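Ribosomal protein S2-related protein (Deinococcus radiodurans, PDB 2JH3) binds a [4Fe-4S] cluster and, as a multi-domain relative of the CbiX chelatases, may insert iron into sirohydrochlorin. Local coordinates at residues V208-L216 with L241-E249; A171-S179 with A192-R201. All coordinates share one frame; numbering follows the deposited sequence.

Contact 1: V208-L216 with L241-E249; sequences VLVPFLTHL and LHVGGPVGE
Leu209 joins the backbone of 241-249 through both its N and its O: its N donates to His242 O at 2.8 Å, and its O accepts from Gly244 N at 2.9 Å, two nearly straight parallel-sheet bonds. On one face of this ladder Leu209 and Val243 lie side by side, with Leu209 CD2 reaching Val243 CG1; Val243 is on the solvent side. Beyond the strands the chains stay closely joined. Pro211 O accepts from Val247 N, while Leu213 O accepts from Gly248 N. The Pro246 ring packs tightly beside them, its CB 3.2 Å from Leu213 O and its CG 3.8 Å from Leu216 CB. Val247 lies alongside Phe212, Val247 CG1 4.0 Å from Phe212 CD1, on the buried side, where Leu74 and Met122 also meet it. The Glu249 end is partly exposed and water-mediated. Its chain bends at chi2 (-80°) and brings CD within 3.1 Å of Thr214 O, without a hydrogen bond between the acceptors; a water accepts from Leu216 N and donates only weakly to Glu249 OE2. The arrangement is that of neighbouring strands in a beta-alpha-beta unit, connected through helix 218-234, at one edge of the parallel sheet of a CbiX-type domain.

Contact 2: A171-S179 with A192-R201; sequences AGVEVVLES and AVPLSEWPSR
Val176 meets 192-201 with both of its methyls. With CG1 anti to the carbonyl carbon (chi1 -66°), CG2 falls between the backbone N and the carbonyl carbon and reaches Leu195 CD1 at 4.0 Å, while CG1 lies 3.8 Å from Val193 CG2. Next to it, Leu177 uses both of its backbone polar atoms: its N donates to Val193 O over 3.0 Å in a somewhat bent bond (144°), and its O accepts a straighter one from Leu195 N at 2.9 Å. Both bonds go to the neighbours of Pro194, so the pairing of Leu177 with Pro194 needs no N-H from the proline. Ala192 CB rests 3.5 Å from Val175 O, and Val193 N is buried here without a polar partner. The segment 193-194 thereby forms a short, weakly bonded edge strand of the parallel sheet of this CbiX-type domain, and the chain then leaves the sheet as a 3-10 turn. At the far end of that turn Glu174 comes across Arg201, with CG 3.3 Å from Arg201 O. Carboxylate and guanidinium stand nearly perpendicular (87°), and Glu174 OE1 remains 4.3 Å from Arg201 NE, too far for a salt bridge. Val193 CG1 lies over one face of that guanidinium. Backbone bonds such as Arg201 N to Trp198 O hold the turn. Glu197 O accepts from both Ser200 N and Ser200 OG, and Pro199 CG lies over one face of the Trp198 indole. Further out, Glu197 OE1 forms a salt bridge with Arg234, and Trp198 packs on Ala231 of helix 218-234 and on Leu146. Val173 and Val175 pack against helix 155-167.

How the contacts relate
Contact 2 comes first along the chain and closes before contact 1 opens, with strand 193-194 leading on to strand 207-211. Their centres lie 14 Å apart in one five-stranded parallel sheet, ordered 193-194, 172-177, 144-149, 207-211, 241-243, so the two contacts form its opposite edges and strand 144-149 separates them. They nevertheless touch over one face: Leu209 CD2 is 4.1 Å from Leu195 CD1, and Leu241 CB is 3.9 Å from Trp198 CZ2. Helix 218-234 packs against residues of both. Together they delimit the sheet of the second CbiX-family region, away from the iron-sulfur cluster.

Contact 1: V208-L216 with L241-E249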
loop_
_atom_site.group_PDB
_atom_site.type_symbol
_atom_site.label_atom_id
_atom_site.label_comp_id
_atom_site.label_asym_id
_atom_site.label_seq_id
_atom_site.Cartn_x
_atom_site.Cartn_y
_atom_site.Cartn_z
ATOM N N VAL A 208 32.383 10.108 -31.429
ATOM C CA VAL A 208 31.900 10.212 -30.026
ATOM C C VAL A 208 30.355 10.525 -30.002
ATOM O O VAL A 208 29.862 11.424 -30.696
ATOM C CB VAL A 208 32.716 11.233 -29.174
ATOM C CG1 VAL A 208 32.658 12.622 -29.791
ATOM C CG2 VAL A 208 32.275 11.186 -27.673
ATOM N N LEU A 209 29.624 9.714 -29.254
ATOM C CA LEU A 209 28.201 9.890 -29.185
ATOM C C LEU A 209 27.843 10.619 -27.873
ATOM O O LEU A 209 28.179 10.167 -26.778
ATOM C CB LEU A 209 27.496 8.551 -29.268
ATOM C CG LEU A 209 25.985 8.580 -29.159
ATOM C CD1 LEU A 209 25.361 9.148 -30.408
ATOM C CD2 LEU A 209 25.495 7.206 -28.948
ATOM N N VAL A 210 27.185 11.747 -28.040
ATOM C CA VAL A 210 26.559 12.477 -26.922
ATOM C C VAL A 210 25.019 12.491 -27.070
ATOM O O VAL A 210 24.448 13.163 -27.931
ATOM C CB VAL A 210 27.174 13.898 -26.716
ATOM C CG1 VAL A 210 26.412 14.735 -25.587
ATOM C CG2 VAL A 210 28.635 13.756 -26.350
ATOM N N PRO A 211 24.361 11.749 -26.202
ATOM C CA PRO A 211 22.938 11.827 -26.027
ATOM C C PRO A 211 22.445 13.182 -25.523
ATOM O O PRO A 211 22.855 13.639 -24.411
ATOM C CB PRO A 211 22.648 10.719 -24.999
ATOM C CG PRO A 211 23.864 9.814 -25.067
ATOM C CD PRO A 211 24.958 10.781 -25.262
ATOM N N PHE A 212 21.633 13.846 -26.350
ATOM C CA PHE A 212 21.005 15.167 -25.979
ATOM C C PHE A 212 19.742 14.882 -25.158
ATOM O O PHE A 212 18.650 15.114 -25.606
ATOM C CB PHE A 212 20.637 15.960 -27.213
ATOM C CG PHE A 212 20.258 17.384 -26.932
ATOM C CD1 PHE A 212 21.208 18.274 -26.445
ATOM C CD2 PHE A 212 18.991 17.880 -27.269
ATOM C CE1 PHE A 212 20.900 19.627 -26.232
ATOM C CE2 PHE A 212 18.699 19.216 -27.047
ATOM C CZ PHE A 212 19.674 20.086 -26.534
ATOM N N LEU A 213 19.955 14.313 -23.981
ATOM C CA LEU A 213 18.912 13.816 -23.077
ATOM C C LEU A 213 19.215 14.302 -21.657
ATOM O O LEU A 213 20.387 14.406 -21.256
ATOM C CB LEU A 213 18.985 12.262 -23.048
ATOM C CG LEU A 213 18.240 11.383 -24.038
ATOM C CD1 LEU A 213 17.541 12.093 -25.122
ATOM C CD2 LEU A 213 19.171 10.303 -24.543
ATOM N N THR A 214 18.167 14.546 -20.860
ATOM C CA THR A 214 18.403 14.819 -19.443
ATOM C C THR A 214 18.900 13.578 -18.762
ATOM O O THR A 214 19.740 13.651 -17.862
ATOM C CB THR A 214 17.129 15.286 -18.696
ATOM O OG1 THR A 214 16.074 14.364 -18.952
ATOM C CG2 THR A 214 16.716 16.673 -19.139
ATOM N N HIS A 215 18.360 12.437 -19.167
ATOM C CA HIS A 215 18.696 11.155 -18.542
ATOM C C HIS A 215 18.520 10.046 -19.536
ATOM O O HIS A 215 18.008 10.242 -20.641
ATOM C CB HIS A 215 17.776 10.859 -17.338
ATOM C CG HIS A 215 16.338 10.863 -17.712
ATOM N ND1 HIS A 215 15.685 12.020 -18.110
ATOM C CD2 HIS A 215 15.454 9.862 -17.846
ATOM C CE1 HIS A 215 14.440 11.724 -18.430
ATOM N NE2 HIS A 215 14.278 10.418 -18.290
ATOM N N LEU A 216 18.928 8.857 -19.102
ATOM C CA LEU A 216 18.739 7.660 -19.892
ATOM C C LEU A 216 18.239 6.536 -18.997
ATOM O O LEU A 216 18.998 5.975 -18.193
ATOM C CB LEU A 216 20.072 7.292 -20.575
ATOM C CG LEU A 216 19.969 6.395 -21.809
ATOM C CD1 LEU A 216 19.147 7.030 -22.893
ATOM C CD2 LEU A 216 21.358 6.100 -22.299
ATOM N N LEU A 241 33.662 3.870 -31.626
ATOM C CA LEU A 241 32.676 4.840 -31.093
ATOM C C LEU A 241 32.854 4.947 -29.595
ATOM O O LEU A 241 32.651 3.962 -28.884
ATOM C CB LEU A 241 31.248 4.374 -31.346
ATOM C CG LEU A 241 30.191 5.422 -30.944
ATOM C CD1 LEU A 241 30.323 6.684 -31.779
ATOM C CD2 LEU A 241 28.804 4.834 -31.117
ATOM N N HIS A 242 33.172 6.138 -29.115
ATOM C CA HIS A 242 33.085 6.382 -27.675
ATOM C C HIS A 242 31.683 6.920 -27.273
ATOM O O HIS A 242 31.194 7.921 -27.796
ATOM C CB HIS A 242 34.215 7.300 -27.236
ATOM C CG HIS A 242 35.534 6.937 -27.845
ATOM N ND1 HIS A 242 36.318 5.906 -27.363
ATOM C CD2 HIS A 242 36.180 7.444 -28.920
ATOM C CE1 HIS A 242 37.407 5.813 -28.116
ATOM N NE2 HIS A 242 37.343 6.729 -29.069
ATOM N N VAL A 243 31.053 6.232 -26.334
ATOM C CA VAL A 243 29.729 6.610 -25.888
ATOM C C VAL A 243 29.711 7.325 -24.519
ATOM O O VAL A 243 30.100 6.771 -23.471
ATOM C CB VAL A 243 28.791 5.414 -25.918
ATOM C CG1 VAL A 243 27.340 5.829 -25.477
ATOM C CG2 VAL A 243 28.761 4.869 -27.338
ATOM N N GLY A 244 29.226 8.567 -24.591
ATOM C CA GLY A 244 29.083 9.462 -23.440
ATOM C C GLY A 244 27.707 9.238 -22.846
ATOM O O GLY A 244 26.795 8.675 -23.487
ATOM N N GLY A 245 27.603 9.629 -21.587
ATOM C CA GLY A 245 26.339 9.709 -20.895
ATOM C C GLY A 245 25.618 10.944 -21.381
ATOM O O GLY A 245 26.194 11.753 -22.092
ATOM N N PRO A 246 24.354 11.084 -20.976
ATOM C CA PRO A 246 23.444 12.150 -21.334
ATOM C C PRO A 246 23.988 13.450 -20.897
ATOM O O PRO A 246 24.543 13.533 -19.804
ATOM C CB PRO A 246 22.188 11.817 -20.546
ATOM C CG PRO A 246 22.232 10.458 -20.335
ATOM C CD PRO A 246 23.687 10.107 -20.112
ATOM N N VAL A 247 23.847 14.459 -21.738
ATOM C CA VAL A 247 24.471 15.728 -21.499
ATOM C C VAL A 247 23.882 16.375 -20.244
ATOM O O VAL A 247 24.586 17.098 -19.514
ATOM C CB VAL A 247 24.330 16.683 -22.694
ATOM C CG1 VAL A 247 22.874 17.076 -22.981
ATOM C CG2 VAL A 247 25.129 17.935 -22.460
ATOM N N GLY A 248 22.616 16.049 -19.980
ATOM C CA GLY A 248 21.872 16.591 -18.844
ATOM C C GLY A 248 22.561 16.293 -17.536
ATOM O O GLY A 248 22.274 16.940 -16.555
ATOM N N GLU A 249 23.461 15.314 -17.507
ATOM C CA GLU A 249 24.097 14.945 -16.270
ATOM C C GLU A 249 25.482 15.623 -16.111
ATOM O O GLU A 249 26.151 15.452 -15.096
ATOM C CB GLU A 249 24.211 13.415 -16.171
ATOM C CG GLU A 249 22.994 12.567 -16.728
ATOM C CD GLU A 249 21.769 12.454 -15.798
ATOM O OE1 GLU A 249 21.445 13.463 -15.129
ATOM O OE2 GLU A 249 21.122 11.359 -15.749
HETATM O O HOH W 1 20.474 8.273 -16.729
#

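Contact 2: A171-S179 with A192-R201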
loop_
_atom_site.group_PDB
_atom_site.type_symbol
_atom_site.label_atom_id
_atom_site.label_comp_id
_atom_site.label_asym_id
_atom_site.label_seq_id
_atom_site.Cartn_x
_atom_site.Cartn_y
_atom_site.Cartn_z
ATOM N N ALA A 171 35.857 16.781 -36.039
ATOM C CA ALA A 171 35.911 16.387 -37.462
ATOM C C ALA A 171 34.634 16.669 -38.185
ATOM O O ALA A 171 34.646 17.066 -39.331
ATOM C CB ALA A 171 36.281 14.880 -37.592
ATOM N N GLY A 172 33.504 16.436 -37.540
ATOM C CA GLY A 172 32.241 16.883 -38.091
ATOM C C GLY A 172 31.156 16.729 -37.016
ATOM O O GLY A 172 31.436 16.242 -35.920
ATOM N N VAL A 173 29.944 17.140 -37.356
ATOM C CA VAL A 173 28.787 17.026 -36.430
ATOM C C VAL A 173 27.528 16.543 -37.123
ATOM O O VAL A 173 27.039 17.149 -38.082
ATOM C CB VAL A 173 28.508 18.363 -35.649
ATOM C CG1 VAL A 173 27.482 18.109 -34.536
ATOM C CG2 VAL A 173 29.817 18.907 -35.025
ATOM N N GLU A 174 26.994 15.434 -36.618
ATOM C CA GLU A 174 25.716 14.857 -37.121
ATOM C C GLU A 174 24.718 14.506 -35.977
ATOM O O GLU A 174 25.127 13.978 -34.937
ATOM C CB GLU A 174 26.009 13.571 -37.909
ATOM C CG GLU A 174 27.060 13.737 -39.039
ATOM C CD GLU A 174 26.620 14.709 -40.119
ATOM O OE1 GLU A 174 25.381 14.937 -40.245
ATOM O OE2 GLU A 174 27.514 15.259 -40.826
ATOM N N VAL A 175 23.434 14.737 -36.229
ATOM C CA VAL A 175 22.315 14.290 -35.373
ATOM C C VAL A 175 21.872 12.890 -35.805
ATOM O O VAL A 175 21.783 12.628 -36.966
ATOM C CB VAL A 175 21.064 15.288 -35.456
ATOM C CG1 VAL A 175 19.871 14.817 -34.642
ATOM C CG2 VAL A 175 21.466 16.715 -35.047
ATOM N N VAL A 176 21.641 12.000 -34.860
ATOM C CA VAL A 176 21.060 10.684 -35.125
ATOM C C VAL A 176 19.916 10.436 -34.117
ATOM O O VAL A 176 19.897 11.045 -33.057
ATOM C CB VAL A 176 22.112 9.545 -35.039
ATOM C CG1 VAL A 176 23.120 9.695 -36.125
ATOM C CG2 VAL A 176 22.799 9.556 -33.764
ATOM N N LEU A 177 19.020 9.496 -34.431
ATOM C CA LEU A 177 17.792 9.313 -33.684
ATOM C C LEU A 177 17.754 8.025 -32.894
ATOM O O LEU A 177 18.172 6.954 -33.386
ATOM C CB LEU A 177 16.605 9.277 -34.636
ATOM C CG LEU A 177 16.204 10.507 -35.416
ATOM C CD1 LEU A 177 14.786 10.275 -35.857
ATOM C CD2 LEU A 177 16.297 11.795 -34.577
ATOM N N GLU A 178 17.182 8.118 -31.692
ATOM C CA GLU A 178 16.844 6.936 -30.919
ATOM C C GLU A 178 15.983 5.984 -31.777
ATOM O O GLU A 178 15.243 6.424 -32.660
ATOM C CB GLU A 178 16.087 7.335 -29.665
ATOM C CG GLU A 178 16.972 7.641 -28.474
ATOM C CD GLU A 178 16.185 7.791 -27.166
ATOM O OE1 GLU A 178 15.054 8.333 -27.197
ATOM O OE2 GLU A 178 16.695 7.365 -26.111
ATOM N N SER A 179 16.096 4.680 -31.559
ATOM C CA SER A 179 15.261 3.756 -32.331
ATOM C C SER A 179 13.729 3.931 -32.046
ATOM O O SER A 179 13.317 4.106 -30.881
ATOM C CB SER A 179 15.706 2.326 -32.050
ATOM O OG SER A 179 15.650 2.087 -30.650
ATOM N N ALA A 192 17.026 12.854 -40.282
ATOM C CA ALA A 192 18.321 12.442 -39.680
ATOM C C ALA A 192 18.266 10.932 -39.509
ATOM O O ALA A 192 17.194 10.347 -39.405
ATOM C CB ALA A 192 18.554 13.077 -38.318
ATOM N N VAL A 193 19.422 10.304 -39.425
ATOM C CA VAL A 193 19.469 8.892 -39.691
ATOM C C VAL A 193 19.305 8.255 -38.343
ATOM O O VAL A 193 19.616 8.873 -37.339
ATOM C CB VAL A 193 20.754 8.544 -40.433
ATOM C CG1 VAL A 193 21.037 9.657 -41.470
ATOM C CG2 VAL A 193 21.903 8.407 -39.523
ATOM N N PRO A 194 18.741 7.043 -38.306
ATOM C CA PRO A 194 18.679 6.405 -36.987
ATOM C C PRO A 194 20.085 6.135 -36.520
ATOM O O PRO A 194 21.025 6.112 -37.320
ATOM C CB PRO A 194 17.935 5.095 -37.246
ATOM C CG PRO A 194 17.301 5.267 -38.618
ATOM C CD PRO A 194 18.183 6.200 -39.372
ATOM N N LEU A 195 20.231 6.002 -35.218
ATOM C CA LEU A 195 21.505 5.601 -34.626
ATOM C C LEU A 195 22.025 4.252 -35.163
ATOM O O LEU A 195 23.227 4.041 -35.218
ATOM C CB LEU A 195 21.307 5.516 -33.108
ATOM C CG LEU A 195 22.462 5.034 -32.263
ATOM C CD1 LEU A 195 23.653 5.925 -32.377
ATOM C CD2 LEU A 195 22.051 4.898 -30.791
ATOM N N SER A 196 21.112 3.343 -35.524
ATOM C CA SER A 196 21.461 2.039 -36.107
ATOM C C SER A 196 22.135 2.177 -37.496
ATOM O O SER A 196 22.707 1.242 -37.999
ATOM C CB SER A 196 20.229 1.142 -36.141
ATOM O OG SER A 196 19.325 1.635 -37.084
ATOM N N GLU A 197 22.146 3.386 -38.060
ATOM C CA GLU A 197 22.826 3.688 -39.279
ATOM C C GLU A 197 23.975 4.708 -39.073
ATOM O O GLU A 197 24.446 5.344 -40.023
ATOM C CB GLU A 197 21.796 4.289 -40.233
ATOM C CG GLU A 197 20.637 3.373 -40.611
ATOM C CD GLU A 197 21.073 2.290 -41.591
ATOM O OE1 GLU A 197 20.538 1.155 -41.510
ATOM O OE2 GLU A 197 21.961 2.580 -42.430
ATOM N N TRP A 198 24.463 4.870 -37.859
ATOM C CA TRP A 198 25.388 6.001 -37.577
ATOM C C TRP A 198 26.673 6.064 -38.422
ATOM O O TRP A 198 27.117 7.153 -38.754
ATOM C CB TRP A 198 25.752 6.097 -36.070
ATOM C CG TRP A 198 26.660 5.034 -35.515
ATOM C CD1 TRP A 198 26.284 3.930 -34.796
ATOM C CD2 TRP A 198 28.093 5.003 -35.560
ATOM N NE1 TRP A 198 27.381 3.181 -34.438
ATOM C CE2 TRP A 198 28.510 3.817 -34.895
ATOM C CE3 TRP A 198 29.062 5.799 -36.182
ATOM C CZ2 TRP A 198 29.863 3.425 -34.815
ATOM C CZ3 TRP A 198 30.388 5.416 -36.097
ATOM C CH2 TRP A 198 30.783 4.232 -35.431
ATOM N N PRO A 199 27.315 4.919 -38.724
ATOM C CA PRO A 199 28.538 5.018 -39.530
ATOM C C PRO A 199 28.319 5.619 -40.962
ATOM O O PRO A 199 29.274 6.113 -41.559
ATOM C CB PRO A 199 29.043 3.567 -39.554
ATOM C CG PRO A 199 28.327 2.878 -38.392
ATOM C CD PRO A 199 27.022 3.517 -38.366
ATOM N N SER A 200 27.080 5.613 -41.470
ATOM C CA SER A 200 26.728 6.299 -42.721
ATOM C C SER A 200 26.947 7.820 -42.668
ATOM O O SER A 200 26.920 8.499 -43.721
ATOM C CB SER A 200 25.265 6.059 -43.066
ATOM O OG SER A 200 24.375 6.804 -42.248
ATOM N N ARG A 201 27.169 8.357 -41.461
ATOM C CA ARG A 201 27.332 9.794 -41.270
ATOM C C ARG A 201 28.700 10.154 -40.708
ATOM O O ARG A 201 28.901 11.243 -40.216
ATOM C CB ARG A 201 26.209 10.327 -40.358
ATOM C CG ARG A 201 24.860 10.539 -41.065
ATOM C CD ARG A 201 24.982 11.612 -42.220
ATOM N NE ARG A 201 23.655 11.916 -42.750
ATOM C CZ ARG A 201 23.021 11.159 -43.641
ATOM N NH1 ARG A 201 23.623 10.073 -44.116
ATOM N NH2 ARG A 201 21.779 11.466 -44.045
#